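Local coordinates for peptidase M16 C-terminal domain-containing protein (Enterococcus faecalis, PDB 3D3Y), which is of unknown function but belongs to the M16 peptidase family, carries a domain classed as inactive, and probably binds a metal ion, at residues A[14-19]-A[212-217]; A[39-44]-A[181-186]; A[120-125]-A[190-195]; A[272-277]-A[404-409]; A[292-297]-A[330-335]. All coordinates share one frame; numbering follows the deposited sequence.

Interaction 1: A[14-19]-A[212-217]; sequences LHVIPT and AELVPL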
# COMPACT_ATOMS: atom_id res chain seq x y z
N LEU A 14 12.52 11.81 14.02
CA LEU A 14 12.33 12.84 13.02
C LEU A 14 13.40 12.68 11.95
O LEU A 14 14.58 12.43 12.26
CB LEU A 14 12.41 14.24 13.66
CG LEU A 14 12.46 15.50 12.77
CD1 LEU A 14 11.21 15.68 11.88
CD2 LEU A 14 12.66 16.73 13.62
N HIS A 15 13.00 12.83 10.70
CA HIS A 15 13.92 12.69 9.57
C HIS A 15 13.72 13.88 8.66
O HIS A 15 12.63 14.09 8.12
CB HIS A 15 13.66 11.39 8.79
CG HIS A 15 13.47 10.19 9.67
ND1 HIS A 15 14.52 9.44 10.13
CD2 HIS A 15 12.35 9.64 10.18
CE1 HIS A 15 14.06 8.46 10.89
NE2 HIS A 15 12.74 8.56 10.94
N VAL A 16 14.78 14.66 8.50
CA VAL A 16 14.74 15.87 7.69
C VAL A 16 15.55 15.61 6.41
O VAL A 16 16.72 15.21 6.48
CB VAL A 16 15.35 17.07 8.48
CG1 VAL A 16 15.41 18.33 7.59
CG2 VAL A 16 14.56 17.32 9.79
N ILE A 17 14.90 15.80 5.26
CA ILE A 17 15.49 15.58 3.95
C ILE A 17 15.58 16.93 3.22
O ILE A 17 14.61 17.38 2.58
CB ILE A 17 14.74 14.50 3.08
CG1 ILE A 17 14.61 13.16 3.82
CG2 ILE A 17 15.53 14.21 1.78
CD1 ILE A 17 13.44 13.06 4.70
N PRO A 18 16.74 17.62 3.36
CA PRO A 18 16.94 18.92 2.73
C PRO A 18 17.08 18.76 1.24
O PRO A 18 17.75 17.85 0.76
CB PRO A 18 18.30 19.40 3.31
CG PRO A 18 18.59 18.50 4.44
CD PRO A 18 17.93 17.19 4.11
N THR A 19 16.45 19.67 0.49
CA THR A 19 16.53 19.66 -0.95
C THR A 19 16.08 21.02 -1.47
O THR A 19 15.28 21.69 -0.82
CB THR A 19 15.66 18.55 -1.57
OG1 THR A 19 15.70 18.67 -2.99
CG2 THR A 19 14.17 18.62 -1.09
N ALA A 212 18.13 22.33 12.21
CA ALA A 212 18.17 23.23 13.36
C ALA A 212 16.84 23.93 13.66
O ALA A 212 16.44 24.01 14.83
CB ALA A 212 19.30 24.25 13.21
N GLU A 213 16.14 24.44 12.64
CA GLU A 213 14.82 25.03 12.88
C GLU A 213 13.79 23.98 13.31
O GLU A 213 13.01 24.23 14.24
CB GLU A 213 14.28 25.80 11.67
CG GLU A 213 12.91 26.46 11.97
CD GLU A 213 12.35 27.30 10.84
OE1 GLU A 213 11.41 28.10 11.11
OE2 GLU A 213 12.84 27.17 9.68
N LEU A 214 13.79 22.82 12.65
CA LEU A 214 12.72 21.83 12.82
C LEU A 214 12.73 21.08 14.16
O LEU A 214 11.68 20.75 14.70
CB LEU A 214 12.72 20.83 11.66
CG LEU A 214 12.10 21.36 10.36
CD1 LEU A 214 12.54 20.54 9.16
CD2 LEU A 214 10.56 21.37 10.48
N VAL A 215 13.91 20.79 14.68
CA VAL A 215 13.97 19.97 15.88
C VAL A 215 13.20 20.63 17.03
O VAL A 215 12.36 19.98 17.63
CB VAL A 215 15.43 19.55 16.25
CG1 VAL A 215 15.47 18.84 17.58
CG2 VAL A 215 15.95 18.62 15.18
N PRO A 216 13.46 21.92 17.32
CA PRO A 216 12.67 22.59 18.37
C PRO A 216 11.16 22.54 18.11
O PRO A 216 10.39 22.23 19.02
CB PRO A 216 13.17 24.04 18.33
CG PRO A 216 14.51 23.97 17.70
CD PRO A 216 14.50 22.81 16.76
N LEU A 217 10.74 22.80 16.86
CA LEU A 217 9.30 22.74 16.55
C LEU A 217 8.71 21.38 16.92
O LEU A 217 7.73 21.30 17.66
CB LEU A 217 9.01 23.09 15.08
CG LEU A 217 9.53 24.45 14.62
CD1 LEU A 217 9.17 24.70 13.16
CD2 LEU A 217 9.03 25.57 15.52

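Interaction 2: A[39-44]-A[181-186]; sequences TITKRT and AEETAA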
# COMPACT_ATOMS: atom_id res chain seq x y z
N THR A 39 -7.26 -4.29 14.77
CA THR A 39 -7.11 -2.83 14.67
C THR A 39 -7.11 -2.26 13.24
O THR A 39 -7.06 -1.06 13.08
CB THR A 39 -5.81 -2.32 15.32
OG1 THR A 39 -4.68 -2.82 14.59
CG2 THR A 39 -5.74 -2.73 16.84
N ILE A 40 -7.18 -3.10 12.21
CA ILE A 40 -7.15 -2.59 10.82
C ILE A 40 -8.31 -1.65 10.52
O ILE A 40 -8.11 -0.55 10.00
CB ILE A 40 -7.09 -3.74 9.79
CG1 ILE A 40 -5.70 -4.40 9.81
CG2 ILE A 40 -7.40 -3.26 8.35
CD1 ILE A 40 -5.67 -5.83 9.17
N THR A 41 -9.52 -2.10 10.80
CA THR A 41 -10.70 -1.30 10.54
C THR A 41 -10.75 -0.09 11.47
O THR A 41 -11.19 1.00 11.07
CB THR A 41 -12.02 -2.15 10.73
OG1 THR A 41 -12.02 -3.24 9.82
CG2 THR A 41 -13.26 -1.26 10.48
N LYS A 42 -10.29 -0.27 12.71
CA LYS A 42 -10.19 0.85 13.66
C LYS A 42 -9.26 1.94 13.11
O LYS A 42 -9.62 3.12 13.09
CB LYS A 42 -9.68 0.36 15.01
CG LYS A 42 -10.76 -0.36 15.84
CD LYS A 42 -10.17 -0.89 17.12
CE LYS A 42 -11.23 -1.61 17.98
NZ LYS A 42 -11.40 -2.96 17.38
N ARG A 43 -8.08 1.54 12.65
CA ARG A 43 -7.14 2.49 12.05
C ARG A 43 -7.76 3.18 10.84
O ARG A 43 -7.63 4.40 10.66
CB ARG A 43 -5.83 1.80 11.68
CG ARG A 43 -5.05 1.40 12.92
CD ARG A 43 -3.90 0.43 12.65
NE ARG A 43 -2.71 1.03 12.00
CZ ARG A 43 -1.77 1.74 12.62
NH1 ARG A 43 -1.91 2.07 13.91
NH2 ARG A 43 -0.70 2.18 11.94
N THR A 44 -8.37 2.41 9.96
CA THR A 44 -9.03 2.99 8.78
C THR A 44 -10.07 4.06 9.13
O THR A 44 -10.07 5.16 8.53
CB THR A 44 -9.65 1.90 7.89
OG1 THR A 44 -8.63 0.97 7.57
CG2 THR A 44 -10.28 2.44 6.59
N ALA A 181 -19.07 -2.69 11.48
CA ALA A 181 -20.40 -2.66 12.10
C ALA A 181 -20.36 -2.52 13.62
O ALA A 181 -21.22 -1.86 14.21
CB ALA A 181 -21.21 -3.91 11.73
N GLU A 182 -19.38 -3.19 14.23
CA GLU A 182 -19.27 -3.26 15.69
C GLU A 182 -18.55 -2.06 16.30
O GLU A 182 -18.61 -1.86 17.51
CB GLU A 182 -18.55 -4.54 16.11
CG GLU A 182 -19.33 -5.80 15.72
CD GLU A 182 -19.03 -7.00 16.63
OE1 GLU A 182 -17.89 -7.09 17.16
OE2 GLU A 182 -19.93 -7.86 16.80
N GLU A 183 -17.88 -1.28 15.45
CA GLU A 183 -17.09 -0.14 15.93
C GLU A 183 -17.97 1.05 16.34
O GLU A 183 -19.01 1.31 15.73
CB GLU A 183 -16.04 0.28 14.90
CG GLU A 183 -14.99 -0.78 14.57
CD GLU A 183 -14.13 -1.19 15.77
OE1 GLU A 183 -14.04 -0.46 16.79
OE2 GLU A 183 -13.51 -2.25 15.66
N THR A 184 -17.56 1.74 17.41
CA THR A 184 -18.36 2.83 17.99
C THR A 184 -17.46 4.01 18.34
O THR A 184 -16.23 3.91 18.28
CB THR A 184 -19.10 2.42 19.28
OG1 THR A 184 -18.13 2.00 20.27
CG2 THR A 184 -20.13 1.27 19.02
N ALA A 185 -18.11 5.11 18.73
CA ALA A 185 -17.42 6.34 19.12
C ALA A 185 -16.48 6.10 20.28
O ALA A 185 -15.39 6.65 20.30
CB ALA A 185 -18.44 7.44 19.47
N ALA A 186 -16.88 5.23 21.21
CA ALA A 186 -16.03 4.80 22.34
C ALA A 186 -14.85 3.92 21.93
O ALA A 186 -13.74 4.17 22.34
CB ALA A 186 -16.88 4.09 23.40

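Interaction 3: A[120-125]-A[190-195]; sequences PNIQAG and AYYQKM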
# COMPACT_ATOMS: atom_id res chain seq x y z
N PRO A 120 -7.80 15.66 19.08
CA PRO A 120 -8.88 15.20 18.21
C PRO A 120 -10.23 15.54 18.83
O PRO A 120 -10.29 15.97 19.99
CB PRO A 120 -8.67 13.69 18.21
CG PRO A 120 -8.08 13.40 19.55
CD PRO A 120 -7.10 14.51 19.71
N ASN A 121 -11.28 15.35 18.06
CA ASN A 121 -12.62 15.76 18.46
C ASN A 121 -13.26 14.69 19.36
O ASN A 121 -14.22 14.02 18.98
CB ASN A 121 -13.46 16.04 17.21
CG ASN A 121 -14.73 16.82 17.53
OD1 ASN A 121 -14.95 17.25 18.67
ND2 ASN A 121 -15.59 17.00 16.51
N ILE A 122 -12.67 14.53 20.55
CA ILE A 122 -13.15 13.55 21.52
C ILE A 122 -13.63 14.32 22.73
O ILE A 122 -12.94 15.26 23.19
CB ILE A 122 -12.01 12.56 21.94
CG1 ILE A 122 -11.45 11.81 20.69
CG2 ILE A 122 -12.48 11.61 23.09
CD1 ILE A 122 -10.31 10.88 21.00
N GLN A 123 -14.82 13.95 23.22
CA GLN A 123 -15.36 14.51 24.46
C GLN A 123 -15.67 13.42 25.45
O GLN A 123 -16.38 12.46 25.12
CB GLN A 123 -16.64 15.31 24.22
CG GLN A 123 -16.42 16.63 23.51
CD GLN A 123 -16.39 16.43 22.04
OE1 GLN A 123 -17.05 15.52 21.53
NE2 GLN A 123 -15.64 17.28 21.32
N ALA A 124 -15.16 13.58 26.67
CA ALA A 124 -15.32 12.55 27.73
C ALA A 124 -15.20 11.13 27.17
O ALA A 124 -16.10 10.29 27.33
CB ALA A 124 -16.62 12.76 28.49
N GLY A 125 -14.08 10.89 26.49
CA GLY A 125 -13.70 9.57 25.99
C GLY A 125 -14.39 8.99 24.78
O GLY A 125 -14.20 7.81 24.49
N ALA A 190 -10.98 4.96 22.38
CA ALA A 190 -10.05 4.07 23.06
C ALA A 190 -8.89 3.70 22.13
O ALA A 190 -7.72 3.70 22.56
CB ALA A 190 -10.78 2.81 23.59
N TYR A 191 -9.20 3.38 20.88
CA TYR A 191 -8.15 2.98 19.95
C TYR A 191 -7.18 4.16 19.69
O TYR A 191 -5.95 3.98 19.73
CB TYR A 191 -8.69 2.37 18.62
CG TYR A 191 -7.48 2.03 17.79
CD1 TYR A 191 -6.60 1.02 18.24
CD2 TYR A 191 -7.11 2.82 16.68
CE1 TYR A 191 -5.42 0.76 17.58
CE2 TYR A 191 -5.91 2.56 15.99
CZ TYR A 191 -5.08 1.52 16.45
OH TYR A 191 -3.90 1.23 15.83
N TYR A 192 -7.72 5.35 19.43
CA TYR A 192 -6.88 6.55 19.30
C TYR A 192 -5.80 6.61 20.40
O TYR A 192 -4.61 6.83 20.13
CB TYR A 192 -7.73 7.83 19.35
CG TYR A 192 -6.90 9.06 19.65
CD1 TYR A 192 -6.14 9.68 18.64
CD2 TYR A 192 -6.88 9.60 20.95
CE1 TYR A 192 -5.35 10.82 18.93
CE2 TYR A 192 -6.12 10.72 21.24
CZ TYR A 192 -5.36 11.33 20.22
OH TYR A 192 -4.59 12.43 20.53
N GLN A 193 -6.22 6.40 21.64
CA GLN A 193 -5.29 6.50 22.77
C GLN A 193 -4.20 5.44 22.71
O GLN A 193 -3.05 5.71 23.04
CB GLN A 193 -6.05 6.40 24.09
CG GLN A 193 -6.65 7.73 24.47
CD GLN A 193 -7.71 7.60 25.54
OE1 GLN A 193 -7.40 7.40 26.73
NE2 GLN A 193 -8.98 7.74 25.13
N LYS A 194 -4.58 4.24 22.30
CA LYS A 194 -3.63 3.12 22.16
C LYS A 194 -2.63 3.34 21.00
O LYS A 194 -1.43 3.19 21.18
CB LYS A 194 -4.37 1.78 22.02
CG LYS A 194 -3.43 0.58 21.83
CD LYS A 194 -4.15 -0.75 21.50
CE LYS A 194 -3.29 -1.94 21.92
NZ LYS A 194 -3.21 -2.13 23.40
N MSE A 195 -3.13 3.74 19.82
CA MSE A 195 -2.25 4.11 18.72
C MSE A 195 -1.25 5.20 19.14
O MSE A 195 -0.04 5.06 18.92
CB MSE A 195 -3.00 4.56 17.48
CG MSE A 195 -2.04 4.79 16.29
SE MSE A 195 -2.94 5.34 14.69
CE MSE A 195 -3.07 7.20 15.14

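Interaction 4: A[272-277]-A[404-409]; sequences YFALQV and QEVAKR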
# COMPACT_ATOMS: atom_id res chain seq x y z
N TYR A 272 15.06 -10.59 -6.70
CA TYR A 272 14.11 -9.45 -6.77
C TYR A 272 13.99 -8.89 -8.18
O TYR A 272 12.88 -8.73 -8.69
CB TYR A 272 14.50 -8.35 -5.79
CG TYR A 272 13.58 -7.14 -5.85
CD1 TYR A 272 12.35 -7.13 -5.19
CD2 TYR A 272 13.93 -6.02 -6.61
CE1 TYR A 272 11.48 -5.99 -5.27
CE2 TYR A 272 13.10 -4.90 -6.70
CZ TYR A 272 11.87 -4.90 -6.04
OH TYR A 272 11.11 -3.76 -6.13
N PHE A 273 15.11 -8.53 -8.82
CA PHE A 273 15.04 -7.93 -10.16
C PHE A 273 14.57 -8.92 -11.24
O PHE A 273 13.73 -8.57 -12.10
CB PHE A 273 16.38 -7.25 -10.54
CG PHE A 273 16.61 -6.01 -9.77
CD1 PHE A 273 16.10 -4.79 -10.23
CD2 PHE A 273 17.28 -6.04 -8.54
CE1 PHE A 273 16.26 -3.62 -9.49
CE2 PHE A 273 17.44 -4.88 -7.78
CZ PHE A 273 16.94 -3.68 -8.26
N ALA A 274 15.09 -10.15 -11.18
CA ALA A 274 14.62 -11.25 -12.04
C ALA A 274 13.09 -11.42 -11.96
O ALA A 274 12.44 -11.70 -12.96
CB ALA A 274 15.33 -12.57 -11.63
N LEU A 275 12.54 -11.24 -10.77
CA LEU A 275 11.08 -11.38 -10.58
C LEU A 275 10.32 -10.23 -11.25
O LEU A 275 9.28 -10.43 -11.89
CB LEU A 275 10.73 -11.47 -9.09
CG LEU A 275 9.24 -11.40 -8.74
CD1 LEU A 275 8.57 -12.69 -9.21
CD2 LEU A 275 9.10 -11.24 -7.20
N GLN A 276 10.90 -9.03 -11.16
CA GLN A 276 10.32 -7.86 -11.84
C GLN A 276 10.14 -8.18 -13.34
O GLN A 276 9.08 -7.95 -13.92
CB GLN A 276 11.24 -6.64 -11.65
CG GLN A 276 11.38 -6.15 -10.20
CD GLN A 276 10.08 -5.54 -9.68
OE1 GLN A 276 9.25 -5.05 -10.47
NE2 GLN A 276 9.89 -5.58 -8.37
N VAL A 277 11.19 -8.74 -13.94
CA VAL A 277 11.20 -9.04 -15.35
C VAL A 277 10.31 -10.24 -15.63
O VAL A 277 9.51 -10.20 -16.57
CB VAL A 277 12.65 -9.23 -15.90
CG1 VAL A 277 12.64 -9.63 -17.40
CG2 VAL A 277 13.47 -7.95 -15.68
N GLN A 404 14.04 -18.04 -15.72
CA GLN A 404 13.64 -19.45 -15.65
C GLN A 404 13.66 -19.93 -14.21
O GLN A 404 12.76 -20.67 -13.76
CB GLN A 404 14.60 -20.35 -16.46
CG GLN A 404 14.62 -20.17 -17.96
CD GLN A 404 15.64 -21.08 -18.63
OE1 GLN A 404 16.76 -20.65 -18.95
NE2 GLN A 404 15.28 -22.34 -18.83
N GLU A 405 14.71 -19.53 -13.47
CA GLU A 405 14.77 -19.88 -12.03
C GLU A 405 13.59 -19.29 -11.20
O GLU A 405 13.01 -19.99 -10.36
CB GLU A 405 16.14 -19.49 -11.44
CG GLU A 405 16.33 -19.77 -9.96
CD GLU A 405 16.18 -21.25 -9.61
OE1 GLU A 405 16.45 -22.13 -10.48
OE2 GLU A 405 15.80 -21.54 -8.44
N VAL A 406 13.25 -18.02 -11.41
CA VAL A 406 12.08 -17.41 -10.77
C VAL A 406 10.84 -18.25 -11.13
O VAL A 406 10.04 -18.62 -10.25
CB VAL A 406 11.90 -15.92 -11.23
CG1 VAL A 406 10.49 -15.37 -10.89
CG2 VAL A 406 13.00 -15.05 -10.59
N ALA A 407 10.71 -18.60 -12.41
CA ALA A 407 9.54 -19.39 -12.87
C ALA A 407 9.48 -20.77 -12.19
O ALA A 407 8.39 -21.26 -11.83
CB ALA A 407 9.57 -19.55 -14.38
N LYS A 408 10.64 -21.40 -12.00
CA LYS A 408 10.69 -22.70 -11.32
C LYS A 408 10.38 -22.60 -9.83
O LYS A 408 9.81 -23.52 -9.24
CB LYS A 408 12.05 -23.40 -11.53
CG LYS A 408 12.24 -23.96 -12.95
CD LYS A 408 13.70 -24.37 -13.20
CE LYS A 408 13.89 -24.80 -14.66
NZ LYS A 408 15.36 -24.90 -14.97
N ARG A 409 10.75 -21.47 -9.21
CA ARG A 409 10.47 -21.24 -7.77
C ARG A 409 9.00 -21.02 -7.48
O ARG A 409 8.52 -21.34 -6.40
CB ARG A 409 11.22 -20.02 -7.29
CG ARG A 409 12.67 -20.32 -7.06
CD ARG A 409 13.45 -19.07 -6.72
NE ARG A 409 14.88 -19.40 -6.60
CZ ARG A 409 15.64 -19.09 -5.56
NH1 ARG A 409 15.12 -18.42 -4.53
NH2 ARG A 409 16.92 -19.45 -5.56

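Interaction 5: A[292-297]-A[330-335]; sequences MNVREK and LRLIST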
# COMPACT_ATOMS: atom_id res chain seq x y z
N MSE A 292 -0.91 -12.12 -24.66
CA MSE A 292 -0.79 -12.56 -26.04
C MSE A 292 -1.39 -13.93 -26.37
O MSE A 292 -1.79 -14.17 -27.50
CB MSE A 292 0.69 -12.51 -26.50
CG MSE A 292 1.30 -11.10 -26.46
SE MSE A 292 0.27 -9.88 -27.63
CE MSE A 292 0.39 -10.85 -29.31
N ASN A 293 -1.47 -14.82 -25.40
CA ASN A 293 -1.89 -16.20 -25.69
C ASN A 293 -3.24 -16.59 -25.10
O ASN A 293 -3.95 -17.39 -25.70
CB ASN A 293 -0.81 -17.18 -25.22
CG ASN A 293 0.41 -17.12 -26.10
OD1 ASN A 293 0.41 -17.70 -27.18
ND2 ASN A 293 1.42 -16.38 -25.68
N VAL A 294 -3.58 -16.06 -23.94
CA VAL A 294 -4.89 -16.40 -23.35
C VAL A 294 -5.93 -15.35 -23.79
O VAL A 294 -7.01 -15.70 -24.22
CB VAL A 294 -4.88 -16.50 -21.82
CG1 VAL A 294 -6.22 -17.10 -21.33
CG2 VAL A 294 -3.69 -17.32 -21.33
N ARG A 295 -5.59 -14.08 -23.70
CA ARG A 295 -6.51 -13.04 -24.15
C ARG A 295 -6.58 -12.93 -25.68
O ARG A 295 -7.64 -13.10 -26.28
CB ARG A 295 -6.10 -11.70 -23.54
CG ARG A 295 -7.02 -10.55 -23.94
CD ARG A 295 -6.50 -9.27 -23.35
NE ARG A 295 -7.36 -8.14 -23.71
CZ ARG A 295 -7.60 -7.10 -22.92
NH1 ARG A 295 -7.06 -7.02 -21.69
NH2 ARG A 295 -8.41 -6.14 -23.34
N GLU A 296 -5.45 -12.61 -26.31
CA GLU A 296 -5.36 -12.66 -27.76
C GLU A 296 -5.19 -14.13 -28.14
O GLU A 296 -5.01 -15.00 -27.26
CB GLU A 296 -4.16 -11.84 -28.26
CG GLU A 296 -4.09 -10.41 -27.70
CD GLU A 296 -4.99 -9.42 -28.44
OE1 GLU A 296 -5.42 -9.73 -29.56
OE2 GLU A 296 -5.26 -8.31 -27.93
N LYS A 297 -5.26 -14.40 -29.43
CA LYS A 297 -5.06 -15.74 -29.98
C LYS A 297 -6.17 -16.72 -29.59
O LYS A 297 -7.01 -17.03 -30.42
CB LYS A 297 -3.64 -16.25 -29.69
CG LYS A 297 -2.58 -15.32 -30.28
CD LYS A 297 -1.22 -15.99 -30.39
CE LYS A 297 -0.11 -14.96 -30.34
NZ LYS A 297 1.13 -15.60 -29.76
N LEU A 330 -7.21 -22.39 -17.15
CA LEU A 330 -6.16 -22.82 -16.22
C LEU A 330 -5.05 -23.56 -16.95
O LEU A 330 -3.87 -23.37 -16.64
CB LEU A 330 -6.73 -23.68 -15.11
CG LEU A 330 -7.68 -23.04 -14.12
CD1 LEU A 330 -8.22 -24.16 -13.23
CD2 LEU A 330 -6.90 -21.98 -13.31
N ARG A 331 -5.42 -24.42 -17.91
CA ARG A 331 -4.41 -25.16 -18.71
C ARG A 331 -3.55 -24.20 -19.57
O ARG A 331 -2.33 -24.36 -19.64
CB ARG A 331 -5.07 -26.25 -19.59
CG ARG A 331 -5.74 -27.37 -18.75
CD ARG A 331 -6.30 -28.55 -19.62
NE ARG A 331 -7.55 -28.24 -20.33
CZ ARG A 331 -8.79 -28.50 -19.89
NH1 ARG A 331 -9.01 -29.07 -18.71
NH2 ARG A 331 -9.84 -28.16 -20.64
N LEU A 332 -4.18 -23.21 -20.17
CA LEU A 332 -3.44 -22.23 -20.98
C LEU A 332 -2.41 -21.45 -20.15
O LEU A 332 -1.29 -21.25 -20.58
CB LEU A 332 -4.39 -21.26 -21.69
CG LEU A 332 -5.29 -21.82 -22.81
CD1 LEU A 332 -6.37 -20.81 -23.27
CD2 LEU A 332 -4.45 -22.30 -24.00
N ILE A 333 -2.84 -20.97 -18.98
CA ILE A 333 -1.95 -20.25 -18.04
C ILE A 333 -0.76 -21.12 -17.62
O ILE A 333 0.40 -20.65 -17.62
CB ILE A 333 -2.72 -19.83 -16.77
CG1 ILE A 333 -3.74 -18.73 -17.09
CG2 ILE A 333 -1.73 -19.36 -15.65
CD1 ILE A 333 -4.76 -18.52 -15.93
N SER A 334 -1.06 -22.37 -17.26
CA SER A 334 -0.01 -23.34 -16.90
C SER A 334 0.99 -23.56 -18.04
O SER A 334 2.22 -23.63 -17.84
CB SER A 334 -0.65 -24.69 -16.54
OG SER A 334 0.36 -25.68 -16.39
N THR A 335 0.46 -23.65 -19.26
CA THR A 335 1.32 -23.80 -20.45
C THR A 335 2.30 -22.64 -20.62
O THR A 335 3.49 -22.87 -20.88
CB THR A 335 0.48 -23.98 -21.71
OG1 THR A 335 -0.23 -25.21 -21.56
CG2 THR A 335 1.38 -24.08 -22.95

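Interaction 1: A[14-19]-A[212-217]
Leu14 and Val16, two residues apart on strand 12-18, face helix 211-219 and meet Val215 and Leu214 there in a contact whose side-chain pairs are all aliphatic. In the first pair Leu14 reaches over with one methyl, CD2, which lies 4.1 Å from Val215 CG2. In the second pair one delta methyl of Leu214, CD1, is set across the fork of Val16, with Val16 CG1 and Val16 CG2 each 3.9 Å from it. Leu214 gets there with CG swung opposite its carbonyl carbon (chi1 -78°).

The two elements belong to the N-terminal alpha/beta domain, where the helix lies against one side of the mixed sheet and runs nearly antiparallel to the strand, at 155°, with the axes of the short segments 9.7 Å apart. Neighbours on both flanks of the strand extend the apolar surface: Val6 of strand 4-7 touches Val215, and Val205 of strand 200-207 touches Leu214.

No hydrogen bond crosses between the two segments. Backbone hydrogen bonds hold the strand in its sheet, Leu14 pairing with Val6 and His15 with Ile203 and Val205, while the side chain of His15 bonds through NE2 to Asp202.

Interaction 2: A[39-44]-A[181-186]
Lys42 and Glu183 form a salt bridge between the first turn of helix 40-52 and the short link joining helix 177-182 to helix 185-198, in the N-terminal half of this M16-type fold. The side chain of Lys42 leaves its CB with CG opposite the carbonyl carbon and already meets the carboxylate there: CG lies 3.3 Å from Glu183 OE2 and almost as near to OE1. CD stands back from both oxygens, and it also packs against the CB of Tyr191 on helix 185-198. CE comes in again, 3.3 Å from both Glu183 OE1 and Glu183 OE2. The chain is extended as far as this carbon and bends only at its last torsion (chi4 79°), which turns NZ back onto Glu183 OE2 at 2.8 Å, on the syn lone pair. The lysine chain passes across the carboxylate at about a right angle, with CG, CE and NZ close to it, and NZ gives a second hydrogen bond to the backbone O of Glu38.

Glu183 is itself bent at chi2 (-62°), and its other oxygen, OE1, bonds to Ser187 OG, so both carboxylate oxygens have a partner. This pairing probably favours the charged form of the buried glutamate. Beside the bridge, the methyl CG2 of Thr41 makes a looser contact with the glutamate stem, 4.5 Å from Glu183 CG.

Interaction 3: A[120-125]-A[190-195]
The turn that follows helix 105-118 and leads into the two-stranded hairpin 122-127 packs on helix 185-198 through a CH-pi contact, Pro120 pointing a ring carbon, CG, at the face of Tyr192. Pro120 CG sits over one face of the aromatic ring, 3.8 Å from its centroid and 22° off the normal, displaced toward the rim at the hydroxyl end, where the nearest ring atom is Tyr192 CZ at 3.5 Å. The next carbon of the proline, CD, lies further out and comes within 3.4 Å of Tyr192 OH. Proline and tyrosine cross at about a right angle.

Tyr192 points CG away from its own backbone N (chi1 162°), which carries the ring off the helix toward the turn. Its hydroxyl bonds to the backbone O of Ile117, in the last turn of helix 105-118, and this fixes the far end of the ring while Pro120 covers one face.

The hairpin is a small two-stranded antiparallel unit, 122-123 with 126-127, in the N-terminal half of the M16-type fold, and its first residue adds the second apolar contact. Ile122 CD1 approaches the ring obliquely nearer its root, 3.7 Å from Tyr192 CD2. Between the two apolar residues Asn121 is the centre of an inverse gamma turn, closed by a weak bond from Ile122 N to Pro120 O. Its side chain links to a strand residue: Gln123 NE2 gives a hydrogen bond of 2.7 Å to Asn121 OD1, close to straight at 160°, while Asn121 ND2 reaches Asn53 OD1.

Interaction 4: A[272-277]-A[404-409]
This is a close apolar helix-helix contact in the C-terminal half of the molecule, where Val406 on helix 400-409 is pressed against Ala274 and Leu275 in the first turns of helix 272-284. The backbones come near: the CA atoms of Leu275 and Val406 are 6.1 Å apart, consistent with the small alanine facing the valine. Val406 divides its two methyls between the neighbours. CG2 meets Ala274 CB at 3.6 Å and also lies by the backbone N of Leu275, whereas CG1 touches Leu275 CD1 at 3.7 Å. With its first torsion at 165°, the valine sets CG1 opposite its backbone N, and the leucine side chain crosses it at about a right angle.

Helix 272-284 also faces the five-stranded mixed sheet, Leu275 touching Ile308 of strand 303-309, so the valine packs beside a wider hydrophobic core. Within helix 400-409, Glu405 and Arg409, before and after Val406 in the chain, form a salt bridge, Arg409 NE lying 3.0 Å from Glu405 OE2 on the anti lone pair of that oxygen.

Since no hydrogen bond links the two segments, their hold on each other rests on shape and on the burial of Ala274, Leu275 and Val406.

Interaction 5: A[292-297]-A[330-335]
Val294 and Leu332 meet through different settings of the first torsion. In Val294, CG1 lies opposite the backbone N (chi1 -170°), leaving CG2 beside that N, and this fork is turned to helix 326-341. In Leu332 it is the carbonyl carbon that CG stands opposite (chi1 -69°), which brings the delta methyl CD1 to the valine, while CB already faces it from the backbone. CG2 of Val294 rests 4.0 Å from Leu332 CB, and CG1 of Val294 lies 4.2 Å from Leu332 CD1; each valine methyl therefore has its own leucine carbon. One residue on, Ile333 CG1 is a more distant neighbour, 4.5 Å from Val294 CG2.

The contact joins the end of helix 289-295, which widens into a pi-type turn over its last four residues, to the middle of helix 326-341 in the C-terminal half of this M16-like protein. Helix 326-341 also packs on the mixed sheet: Ile333 touches Leu259 and Tyr261 of strand 255-262. Around the valine, Ala301 and Val329 add further apolar surface, and Leu300 does so at Leu332.

On the same helix, Thr335 OG1 bonds back to Arg331 O at 3.0 Å from above the carbonyl plane. With methyl and methylene groups making the side-chain contacts at moderate distances, the two segments are held mainly by dispersion and the exclusion of water, with no hydrogen bond between them.

From the N terminus, strand 12-18 opens the longest loop of the five, which interaction 1 closes at helix 211-219. Within that span lie interactions 2 and 3, whose segments alternate along the chain. Interaction 2 ties helix 40-52 to the link before helix 185-198, and interaction 3 ties the turn after helix 105-118 to that helix. They touch in space, centres about 12 Å apart, with Arg43 NH1 and Tyr191 OH 2.9 Å apart in a probable hydrogen bond. In the C-terminal half, interaction 4 joins helix 272-284 to helix 400-409 and encloses the shorter loop of interaction 5, between helices 289-295 and 326-341. Interactions 1 and 5 lie on opposite sides of the molecule's centre.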